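Side-chain contacts in alpha-ketoglutarate-dependent 2,4-dichlorophenoxyacetate dioxygenase (Bradyrhizobium diazoefficiens, PDB 5BKE), which probably works as a metal- and 2-oxoglutarate-dependent dioxygenase of the TfdA family, belonging to the aryloxyalkanoate dioxygenases that degrade herbicides enantioselectively: residues C[53-58]-C[83-88]; C[60-65]-C[125-130]; C[101-106]-C[178-183]. All coordinates share one frame; numbering follows the deposited sequence.

Interaction 1: residues C[53-58]-C[83-88]. With OGA (N-oxalylglycine), chain O.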
loop_
_atom_site.group_PDB
_atom_site.type_symbol
_atom_site.label_atom_id
_atom_site.label_comp_id
_atom_site.label_asym_id
_atom_site.label_seq_id
_atom_site.Cartn_x
_atom_site.Cartn_y
_atom_site.Cartn_z
ATOM N N GLU C 53 -13.880 -21.373 -50.426
ATOM C CA GLU C 53 -13.116 -20.246 -50.951
ATOM C C GLU C 53 -13.279 -18.958 -50.132
ATOM O O GLU C 53 -12.287 -18.259 -49.877
ATOM C CB GLU C 53 -13.439 -20.011 -52.429
ATOM C CG GLU C 53 -12.892 -21.114 -53.337
ATOM C CD GLU C 53 -13.151 -20.894 -54.826
ATOM O OE1 GLU C 53 -14.134 -20.206 -55.198
ATOM O OE2 GLU C 53 -12.360 -21.427 -55.640
ATOM N N GLN C 54 -14.512 -18.648 -49.722
ATOM C CA GLN C 54 -14.772 -17.446 -48.918
ATOM C C GLN C 54 -14.065 -17.544 -47.555
ATOM O O GLN C 54 -13.498 -16.558 -47.077
ATOM C CB GLN C 54 -16.276 -17.190 -48.758
ATOM C CG GLN C 54 -16.959 -16.608 -49.992
ATOM C CD GLN C 54 -18.478 -16.811 -49.993
ATOM O OE1 GLN C 54 -19.025 -17.555 -49.174
ATOM N NE2 GLN C 54 -19.157 -16.156 -50.923
ATOM N N GLN C 55 -14.079 -18.744 -46.976
ATOM C CA GLN C 55 -13.418 -19.040 -45.706
ATOM C C GLN C 55 -11.906 -18.838 -45.776
ATOM O O GLN C 55 -11.318 -18.237 -44.867
ATOM C CB GLN C 55 -13.744 -20.472 -45.259
ATOM C CG GLN C 55 -13.215 -20.874 -43.886
ATOM C CD GLN C 55 -13.615 -22.283 -43.493
ATOM O OE1 GLN C 55 -14.607 -22.820 -43.995
ATOM N NE2 GLN C 55 -12.855 -22.891 -42.583
ATOM N N MET C 56 -11.289 -19.340 -46.850
ATOM C CA MET C 56 -9.845 -19.239 -47.025
ATOM C C MET C 56 -9.431 -17.794 -47.305
ATOM O O MET C 56 -8.421 -17.322 -46.763
ATOM C CB MET C 56 -9.351 -20.212 -48.109
ATOM C CG MET C 56 -7.860 -20.132 -48.429
ATOM S SD MET C 56 -6.781 -20.483 -47.021
ATOM C CE MET C 56 -6.943 -22.265 -46.872
ATOM N N ALA C 57 -10.216 -17.095 -48.125
ATOM C CA ALA C 57 -9.992 -15.668 -48.382
ATOM C C ALA C 57 -9.979 -14.835 -47.083
ATOM O O ALA C 57 -9.161 -13.915 -46.936
ATOM C CB ALA C 57 -11.014 -15.117 -49.376
ATOM N N PHE C 58 -10.878 -15.178 -46.153
ATOM C CA PHE C 58 -10.920 -14.553 -44.837
ATOM C C PHE C 58 -9.608 -14.832 -44.104
ATOM O O PHE C 58 -8.966 -13.904 -43.626
ATOM C CB PHE C 58 -12.148 -15.029 -44.025
ATOM C CG PHE C 58 -12.174 -14.533 -42.575
ATOM C CD1 PHE C 58 -12.043 -13.173 -42.261
ATOM C CD2 PHE C 58 -12.361 -15.429 -41.530
ATOM C CE1 PHE C 58 -12.066 -12.739 -40.931
ATOM C CE2 PHE C 58 -12.393 -14.998 -40.198
ATOM C CZ PHE C 58 -12.246 -13.651 -39.903
ATOM N N SER C 83 -10.886 -27.809 -52.416
ATOM C CA SER C 83 -10.261 -26.516 -52.107
ATOM C C SER C 83 -8.973 -26.620 -51.266
ATOM O O SER C 83 -8.414 -27.706 -51.104
ATOM C CB SER C 83 -11.281 -25.662 -51.362
ATOM O OG SER C 83 -11.610 -26.284 -50.128
ATOM N N GLY C 84 -8.521 -25.485 -50.729
ATOM C CA GLY C 84 -7.393 -25.437 -49.786
ATOM C C GLY C 84 -7.603 -26.030 -48.390
ATOM O O GLY C 84 -6.641 -26.467 -47.747
ATOM N N LEU C 85 -8.859 -26.070 -47.939
ATOM C CA LEU C 85 -9.213 -26.424 -46.555
ATOM C C LEU C 85 -8.836 -27.830 -46.090
ATOM O O LEU C 85 -8.889 -28.795 -46.863
ATOM C CB LEU C 85 -10.708 -26.188 -46.298
ATOM C CG LEU C 85 -11.352 -24.835 -46.637
ATOM C CD1 LEU C 85 -12.721 -24.786 -45.996
ATOM C CD2 LEU C 85 -10.535 -23.633 -46.197
ATOM N N ASN C 86 -8.453 -27.924 -44.818
ATOM C CA ASN C 86 -8.244 -29.210 -44.156
ATOM C C ASN C 86 -9.596 -29.804 -43.792
ATOM O O ASN C 86 -10.473 -29.129 -43.226
ATOM C CB ASN C 86 -7.381 -29.069 -42.895
ATOM C CG ASN C 86 -6.204 -28.146 -43.101
ATOM O OD1 ASN C 86 -6.236 -26.985 -42.678
ATOM N ND2 ASN C 86 -5.176 -28.638 -43.793
ATOM N N ASP C 87 -9.752 -31.071 -44.146
ATOM C CA ASP C 87 -10.951 -31.806 -43.866
ATOM C C ASP C 87 -10.776 -32.394 -42.473
ATOM O O ASP C 87 -9.971 -33.309 -42.267
ATOM C CB ASP C 87 -11.154 -32.881 -44.937
ATOM C CG ASP C 87 -12.493 -33.586 -44.828
ATOM O OD1 ASP C 87 -13.247 -33.369 -43.852
ATOM O OD2 ASP C 87 -12.786 -34.382 -45.735
ATOM N N VAL C 88 -11.503 -31.823 -41.512
ATOM C CA VAL C 88 -11.517 -32.334 -40.131
ATOM C C VAL C 88 -12.897 -32.933 -39.770
ATOM O O VAL C 88 -13.271 -33.015 -38.595
ATOM C CB VAL C 88 -11.022 -31.279 -39.099
ATOM C CG1 VAL C 88 -9.551 -30.942 -39.328
ATOM C CG2 VAL C 88 -11.862 -30.016 -39.144
HETATM C C1 OGA O . -9.069 -28.815 -35.755
HETATM C C2 OGA O . -9.671 -29.527 -34.649
HETATM C C4 OGA O . -11.771 -30.281 -33.616
HETATM C C5 OGA O . -13.197 -30.359 -34.088
HETATM O O1 OGA O . -7.872 -28.460 -35.627
HETATM O O2 OGA O . -9.774 -28.554 -36.755
HETATM O "O2'" OGA O . -8.929 -30.090 -33.850
HETATM O O3 OGA O . -13.406 -30.949 -35.174
HETATM N N1 OGA O . -10.993 -29.488 -34.554
HETATM O O4 OGA O . -14.093 -29.825 -33.395
#
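Leu85 pushes its branched end between Gln55 and Met56, two neighbouring residues of helix 52-59, and so helps to hold the helix against the face of the main beta sheet, near its 86-87 edge. The sheet belongs to the double-stranded beta-helix (cupin) fold of the TauD/TfdA dioxygenases, and the short strand 86-87, just after Leu85, is one of its two edge strands. The two methyls divide the work. Leu85 CD1 lies against the carboxamide of Gln55, 3.4 Å from OE1 and 3.7 Å from CD, the side chains meeting at a slant. Leu85 CD2 takes Met56, whose terminal CE comes to 3.9 Å and whose CB comes to 4.1 Å.

Both helix residues send CG anti to the backbone N (chi1 -175° in Gln55, 177° in Met56), but what follows differs. Gln55 stays extended and carries its amide onto the face of the sheet, where OE1 accepts from Arg133 and NE2 donates to the carbonyl of Arg278 and, weakly, to that of Leu129. Glutamine suits this place because its long arm brings both a donor and an acceptor into a buried setting; these partners also fix the rotation of the amide against which Leu85 packs. Met56 instead bends at chi2 and chi3, slides past Leu85 in the opposite direction and brings Met56 CE to 4.1 Å from Gly84 C. The flexible thioether can follow this uneven surface, and the lack of a side chain on Gly84 suits the close approach, since a CB there would come very near CE.

Beyond Leu85 the chain runs on to the bound N-oxalylglycine, where Val88 touches the ligand through both branches: CG1 and CG2 each stand 3.5 Å from its O2.

Interaction 2: residues C[60-65]-C[125-130]; sequences LNFGQR and AKFSLL. With OGA (N-oxalylglycine), chain O.
Phe62 and Phe127 meet at about a right angle, the edge of Phe127 turned toward the face of Phe62 in an offset edge-to-face pair. Their ring centroids are 5.8 Å apart and their planes 62° from each other. The touching side of Phe127 is its CD2-CE2 bond, which comes up against the root of the other side chain: Phe127 CD2 lies 3.8 Å from Phe62 CB and 4.0 Å from Phe62 CG. In Phe62, CG sits beside its own backbone N (chi1 -48°), which turns the ring inward from the loop after helix 52-59, toward strand 127-132. There Phe58 adds another edge-to-face partner, while Val33 and Glu34 of helix 27-40 also touch the Phe62 side chain. Flat, wholly apolar rings suit this buried join between loop, helix and sheet.

Alongside the ring pair runs the extended chain of Lys126. Its CE passes 3.8 Å above the plane of Phe127, offset toward the rim, and its NZ then donates to Phe62 O over 3.0 Å, approaching at a C=O...N angle of 146° and somewhat tilted from the carbonyl plane. Gly63 follows that carbonyl at backbone angles where a CB would jam against Phe62 O. On the sheet's other side the same strand serves the active site: Ser128 OG is hydrogen-bonded to the manganese ligand Asp117, and Leu130 CD1 lies 3.8 Å from O2 of the N-oxalylglycine.

The ammonium of Lys126 has a stronger partner in Glu34, with which it forms a salt bridge. A lysine thus does two jobs, its CE lying over the rim of an aromatic face and its charge probably balanced by that of Glu34, and the shared grip probably ties the loop carbonyl and helix 27-40 to the start of the strand.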
loop_
_atom_site.group_PDB
_atom_site.type_symbol
_atom_site.label_atom_id
_atom_site.label_comp_id
_atom_site.label_asym_id
_atom_site.label_seq_id
_atom_site.Cartn_x
_atom_site.Cartn_y
_atom_site.Cartn_z
ATOM N N LEU C 60 -6.709 -15.589 -45.259
ATOM C CA LEU C 60 -5.520 -15.021 -45.931
ATOM C C LEU C 60 -5.195 -13.552 -45.615
ATOM O O LEU C 60 -4.078 -13.101 -45.895
ATOM C CB LEU C 60 -5.550 -15.283 -47.453
ATOM C CG LEU C 60 -5.270 -16.732 -47.883
ATOM C CD1 LEU C 60 -5.621 -16.946 -49.358
ATOM C CD2 LEU C 60 -3.832 -17.177 -47.584
ATOM N N ASN C 61 -6.152 -12.828 -45.009
ATOM C CA ASN C 61 -5.902 -11.509 -44.380
ATOM C C ASN C 61 -4.762 -11.551 -43.358
ATOM O O ASN C 61 -4.073 -10.541 -43.145
ATOM C CB ASN C 61 -7.155 -11.019 -43.637
ATOM C CG ASN C 61 -8.240 -10.531 -44.575
ATOM O OD1 ASN C 61 -8.173 -9.412 -45.093
ATOM N ND2 ASN C 61 -9.245 -11.371 -44.803
ATOM N N PHE C 62 -4.573 -12.727 -42.761
ATOM C CA PHE C 62 -3.746 -12.931 -41.575
ATOM C C PHE C 62 -2.434 -13.673 -41.846
ATOM O O PHE C 62 -1.699 -14.008 -40.913
ATOM C CB PHE C 62 -4.585 -13.653 -40.502
ATOM C CG PHE C 62 -5.948 -13.041 -40.300
ATOM C CD1 PHE C 62 -6.079 -11.714 -39.873
ATOM C CD2 PHE C 62 -7.107 -13.782 -40.557
ATOM C CE1 PHE C 62 -7.333 -11.141 -39.698
ATOM C CE2 PHE C 62 -8.369 -13.211 -40.384
ATOM C CZ PHE C 62 -8.478 -11.893 -39.955
ATOM N N GLY C 63 -2.139 -13.914 -43.124
ATOM C CA GLY C 63 -0.868 -14.511 -43.527
ATOM C C GLY C 63 -1.000 -15.301 -44.801
ATOM O O GLY C 63 -1.639 -14.848 -45.756
ATOM N N GLN C 64 -0.395 -16.487 -44.795
ATOM C CA GLN C 64 -0.395 -17.404 -45.932
ATOM C C GLN C 64 -0.925 -18.768 -45.498
ATOM O O GLN C 64 -0.918 -19.079 -44.307
ATOM C CB GLN C 64 1.019 -17.526 -46.517
ATOM C CG GLN C 64 1.564 -16.220 -47.083
ATOM C CD GLN C 64 2.876 -16.384 -47.831
ATOM O OE1 GLN C 64 3.934 -16.052 -47.303
ATOM N NE2 GLN C 64 2.814 -16.889 -49.071
ATOM N N ARG C 65 -1.394 -19.565 -46.459
ATOM C CA ARG C 65 -1.777 -20.966 -46.228
ATOM C C ARG C 65 -0.617 -21.763 -45.644
ATOM O O ARG C 65 0.523 -21.652 -46.119
ATOM C CB ARG C 65 -2.145 -21.664 -47.549
ATOM C CG ARG C 65 -3.525 -21.396 -48.122
ATOM C CD ARG C 65 -3.621 -21.964 -49.548
ATOM N NE ARG C 65 -4.583 -21.263 -50.419
ATOM C CZ ARG C 65 -4.343 -20.115 -51.054
ATOM N NH1 ARG C 65 -3.175 -19.487 -50.920
ATOM N NH2 ARG C 65 -5.290 -19.571 -51.813
ATOM N N ALA C 125 1.651 -23.688 -36.794
ATOM C CA ALA C 125 0.569 -22.828 -37.288
ATOM C C ALA C 125 0.330 -21.572 -36.434
ATOM O O ALA C 125 0.562 -21.583 -35.232
ATOM C CB ALA C 125 -0.712 -23.629 -37.386
ATOM N N LYS C 126 -0.104 -20.502 -37.093
ATOM C CA LYS C 126 -0.571 -19.297 -36.441
ATOM C C LYS C 126 -2.067 -19.467 -36.096
ATOM O O LYS C 126 -2.394 -19.922 -34.992
ATOM C CB LYS C 126 -0.307 -18.092 -37.352
ATOM C CG LYS C 126 -0.429 -16.735 -36.688
ATOM C CD LYS C 126 -0.080 -15.633 -37.674
ATOM C CE LYS C 126 -0.820 -14.340 -37.350
ATOM N NZ LYS C 126 -0.518 -13.247 -38.318
ATOM N N PHE C 127 -2.963 -19.154 -37.037
ATOM C CA PHE C 127 -4.413 -19.263 -36.792
ATOM C C PHE C 127 -5.011 -20.484 -37.464
ATOM O O PHE C 127 -4.594 -20.864 -38.571
ATOM C CB PHE C 127 -5.182 -18.024 -37.283
ATOM C CG PHE C 127 -4.775 -16.722 -36.626
ATOM C CD1 PHE C 127 -4.113 -16.689 -35.393
ATOM C CD2 PHE C 127 -5.101 -15.514 -37.235
ATOM C CE1 PHE C 127 -3.760 -15.482 -34.805
ATOM C CE2 PHE C 127 -4.756 -14.296 -36.644
ATOM C CZ PHE C 127 -4.077 -14.284 -35.433
ATOM N N SER C 128 -5.986 -21.081 -36.793
ATOM C CA SER C 128 -6.876 -22.072 -37.385
ATOM C C SER C 128 -8.312 -21.559 -37.390
ATOM O O SER C 128 -8.775 -20.968 -36.403
ATOM C CB SER C 128 -6.820 -23.373 -36.606
ATOM O OG SER C 128 -5.521 -23.933 -36.605
ATOM N N LEU C 129 -9.020 -21.801 -38.491
ATOM C CA LEU C 129 -10.380 -21.270 -38.680
ATOM C C LEU C 129 -11.356 -22.393 -39.022
ATOM O O LEU C 129 -11.282 -22.963 -40.112
ATOM C CB LEU C 129 -10.392 -20.204 -39.779
ATOM C CG LEU C 129 -9.557 -18.936 -39.598
ATOM C CD1 LEU C 129 -8.075 -19.112 -39.914
ATOM C CD2 LEU C 129 -10.153 -17.850 -40.470
ATOM N N LEU C 130 -12.278 -22.689 -38.103
ATOM C CA LEU C 130 -13.178 -23.837 -38.239
ATOM C C LEU C 130 -14.638 -23.463 -38.514
ATOM O O LEU C 130 -15.276 -22.740 -37.733
ATOM C CB LEU C 130 -13.072 -24.743 -37.010
ATOM C CG LEU C 130 -13.645 -26.160 -37.102
ATOM C CD1 LEU C 130 -12.893 -26.975 -38.140
ATOM C CD2 LEU C 130 -13.579 -26.848 -35.749
HETATM C C1 OGA O . -9.069 -28.815 -35.755
HETATM C C2 OGA O . -9.671 -29.527 -34.649
HETATM C C4 OGA O . -11.771 -30.281 -33.616
HETATM C C5 OGA O . -13.197 -30.359 -34.088
HETATM O O1 OGA O . -7.872 -28.460 -35.627
HETATM O O2 OGA O . -9.774 -28.554 -36.755
HETATM O "O2'" OGA O . -8.929 -30.090 -33.850
HETATM O O3 OGA O . -13.406 -30.949 -35.174
HETATM N N1 OGA O . -10.993 -29.488 -34.554
HETATM O O4 OGA O . -14.093 -29.825 -33.395
#

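Interaction 3: residues C[101-106]-C[178-183]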
loop_
_atom_site.group_PDB
_atom_site.type_symbol
_atom_site.label_atom_id
_atom_site.label_comp_id
_atom_site.label_asym_id
_atom_site.label_seq_id
_atom_site.Cartn_x
_atom_site.Cartn_y
_atom_site.Cartn_z
ATOM N N ASP C 101 -13.813 -48.685 -37.624
ATOM C CA ASP C 101 -12.484 -49.300 -37.513
ATOM C C ASP C 101 -11.488 -48.989 -38.658
ATOM O O ASP C 101 -10.409 -49.598 -38.724
ATOM C CB ASP C 101 -12.622 -50.820 -37.269
ATOM C CG ASP C 101 -13.334 -51.553 -38.410
ATOM O OD1 ASP C 101 -14.354 -51.044 -38.937
ATOM O OD2 ASP C 101 -12.872 -52.658 -38.769
ATOM N N SER C 102 -11.842 -48.038 -39.532
ATOM C CA SER C 102 -10.956 -47.575 -40.617
ATOM C C SER C 102 -9.732 -46.819 -40.079
ATOM O O SER C 102 -9.803 -46.201 -39.014
ATOM C CB SER C 102 -11.723 -46.703 -41.621
ATOM O OG SER C 102 -11.999 -45.408 -41.097
ATOM N N ARG C 103 -8.625 -46.870 -40.821
ATOM C CA ARG C 103 -7.363 -46.225 -40.418
ATOM C C ARG C 103 -7.450 -44.688 -40.385
ATOM O O ARG C 103 -6.756 -44.045 -39.591
ATOM C CB ARG C 103 -6.201 -46.687 -41.312
ATOM C CG ARG C 103 -4.819 -46.557 -40.683
ATOM C CD ARG C 103 -3.731 -47.106 -41.592
ATOM N NE ARG C 103 -2.419 -47.080 -40.946
ATOM C CZ ARG C 103 -1.446 -46.212 -41.225
ATOM N NH1 ARG C 103 -1.608 -45.282 -42.158
ATOM N NH2 ARG C 103 -0.293 -46.281 -40.566
ATOM N N THR C 104 -8.310 -44.121 -41.237
ATOM C CA THR C 104 -8.568 -42.673 -41.296
ATOM C C THR C 104 -9.278 -42.163 -40.030
ATOM O O THR C 104 -8.805 -41.218 -39.393
ATOM C CB THR C 104 -9.385 -42.298 -42.556
ATOM O OG1 THR C 104 -8.762 -42.868 -43.712
ATOM C CG2 THR C 104 -9.486 -40.779 -42.732
ATOM N N HIS C 105 -10.399 -42.795 -39.677
ATOM C CA HIS C 105 -11.158 -42.427 -38.487
ATOM C C HIS C 105 -10.324 -42.559 -37.206
ATOM O O HIS C 105 -10.311 -41.638 -36.389
ATOM C CB HIS C 105 -12.460 -43.237 -38.387
ATOM C CG HIS C 105 -13.216 -43.006 -37.116
ATOM N ND1 HIS C 105 -13.351 -43.974 -36.143
ATOM C CD2 HIS C 105 -13.856 -41.908 -36.646
ATOM C CE1 HIS C 105 -14.054 -43.489 -35.136
ATOM N NE2 HIS C 105 -14.369 -42.236 -35.415
ATOM N N LEU C 106 -9.620 -43.686 -37.059
ATOM C CA LEU C 106 -8.799 -43.963 -35.869
ATOM C C LEU C 106 -7.683 -42.936 -35.643
ATOM O O LEU C 106 -7.366 -42.603 -34.496
ATOM C CB LEU C 106 -8.227 -45.390 -35.897
ATOM C CG LEU C 106 -9.142 -46.621 -35.739
ATOM C CD1 LEU C 106 -8.301 -47.892 -35.722
ATOM C CD2 LEU C 106 -10.049 -46.574 -34.508
ATOM N N LEU C 178 -2.984 -43.184 -28.066
ATOM C CA LEU C 178 -4.273 -43.789 -28.373
ATOM C C LEU C 178 -4.156 -45.244 -28.838
ATOM O O LEU C 178 -5.168 -45.873 -29.114
ATOM C CB LEU C 178 -5.042 -42.942 -29.400
ATOM C CG LEU C 178 -5.589 -41.568 -28.959
ATOM C CD1 LEU C 178 -6.407 -40.930 -30.067
ATOM C CD2 LEU C 178 -6.415 -41.637 -27.679
ATOM N N GLY C 179 -2.930 -45.772 -28.919
ATOM C CA GLY C 179 -2.685 -47.168 -29.338
ATOM C C GLY C 179 -2.277 -47.386 -30.791
ATOM O O GLY C 179 -1.859 -48.483 -31.160
ATOM N N PHE C 180 -2.406 -46.338 -31.605
ATOM C CA PHE C 180 -1.985 -46.296 -33.015
ATOM C C PHE C 180 -0.438 -46.231 -33.052
ATOM O O PHE C 180 0.149 -45.138 -33.032
ATOM C CB PHE C 180 -2.632 -45.046 -33.640
ATOM C CG PHE C 180 -2.675 -45.019 -35.147
ATOM C CD1 PHE C 180 -1.517 -44.784 -35.907
ATOM C CD2 PHE C 180 -3.900 -45.132 -35.813
ATOM C CE1 PHE C 180 -1.574 -44.723 -37.298
ATOM C CE2 PHE C 180 -3.961 -45.067 -37.202
ATOM C CZ PHE C 180 -2.798 -44.862 -37.946
ATOM N N THR C 181 0.214 -47.400 -33.099
ATOM C CA THR C 181 1.689 -47.491 -32.974
ATOM C C THR C 181 2.479 -48.054 -34.175
ATOM O O THR C 181 3.712 -48.142 -34.111
ATOM C CB THR C 181 2.123 -48.268 -31.705
ATOM O OG1 THR C 181 1.457 -49.535 -31.662
ATOM C CG2 THR C 181 1.818 -47.482 -30.439
ATOM N N GLU C 182 1.792 -48.430 -35.254
ATOM C CA GLU C 182 2.482 -48.954 -36.448
ATOM C C GLU C 182 2.528 -47.979 -37.637
ATOM O O GLU C 182 1.488 -47.544 -38.162
ATOM C CB GLU C 182 1.989 -50.358 -36.842
ATOM C CG GLU C 182 0.548 -50.472 -37.318
ATOM C CD GLU C 182 0.279 -51.804 -37.996
ATOM O OE1 GLU C 182 -0.083 -52.772 -37.291
ATOM O OE2 GLU C 182 0.431 -51.883 -39.236
ATOM N N TYR C 183 3.755 -47.641 -38.035
ATOM C CA TYR C 183 4.017 -46.666 -39.102
ATOM C C TYR C 183 4.990 -47.236 -40.137
ATOM O O TYR C 183 6.058 -47.767 -39.787
ATOM C CB TYR C 183 4.561 -45.342 -38.531
ATOM C CG TYR C 183 3.708 -44.737 -37.433
ATOM C CD1 TYR C 183 2.593 -43.939 -37.743
ATOM C CD2 TYR C 183 4.007 -44.970 -36.082
ATOM C CE1 TYR C 183 1.804 -43.392 -36.737
ATOM C CE2 TYR C 183 3.225 -44.428 -35.071
ATOM C CZ TYR C 183 2.129 -43.641 -35.402
ATOM O OH TYR C 183 1.355 -43.106 -34.405
HETATM O O HOH W 1 -1.522 -48.111 -38.626
#
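Arg103 reaches across Phe180 at about a right angle, its guanidinium tilted 45° to the ring. Phe180 CZ lies over one guanidinium face, 3.8 Å from Arg103 NE. At the guanidinium's edge Arg103 NH2 donates to Glu182 O over 3.2 Å; the oxygen lies close to the guanidinium plane, though the N-H...O angle is a bent 138°. A water joins the same two groups, accepting from Arg103 NE at 2.7 Å and donating to Glu182 O. Arginine suits the place because, stretched out from CG to NE, it offers both an apolar stem and several in-plane donors; NH1 goes to Glu187 in a salt bridge.

Behind stand two helix ends. Ser102 is the N-cap of helix 103-108, its OG accepting weakly from His105 N, and Gly179 closes helix 171-176 in a Schellman motif, its positive phi being one at which a CB would press on Leu178 O.

With Phe180 cut back to an alanine, one guanidinium face would probably lose its cover, leaving Arg103 freer to turn and Leu106 without the ring edge it meets. Phe107 meets the Phe180 ring edge-to-face, and Ser223 of the second subunit packs on Leu106.

Interactions 1 and 2 lie about 10 Å apart, centre to centre, and work on the same mixed sheet: helix 52-59 and the loop following it supply one side of each, strands 86-87 and 127-132, with the residues leading into them, the other. Their segments alternate along the chain and touch directly at Phe58 and Leu129. Both also reach the N-oxalylglycine, where Val88 and Leu130 adjoin, so sheet packing and pocket wall are built from shared strands. Interaction 3 sits about 26 and 28 Å from their centres. It joins the start of helix 103-108 to the loop after helix 171-176, near the second subunit, its first segment falling between those two strands in the chain.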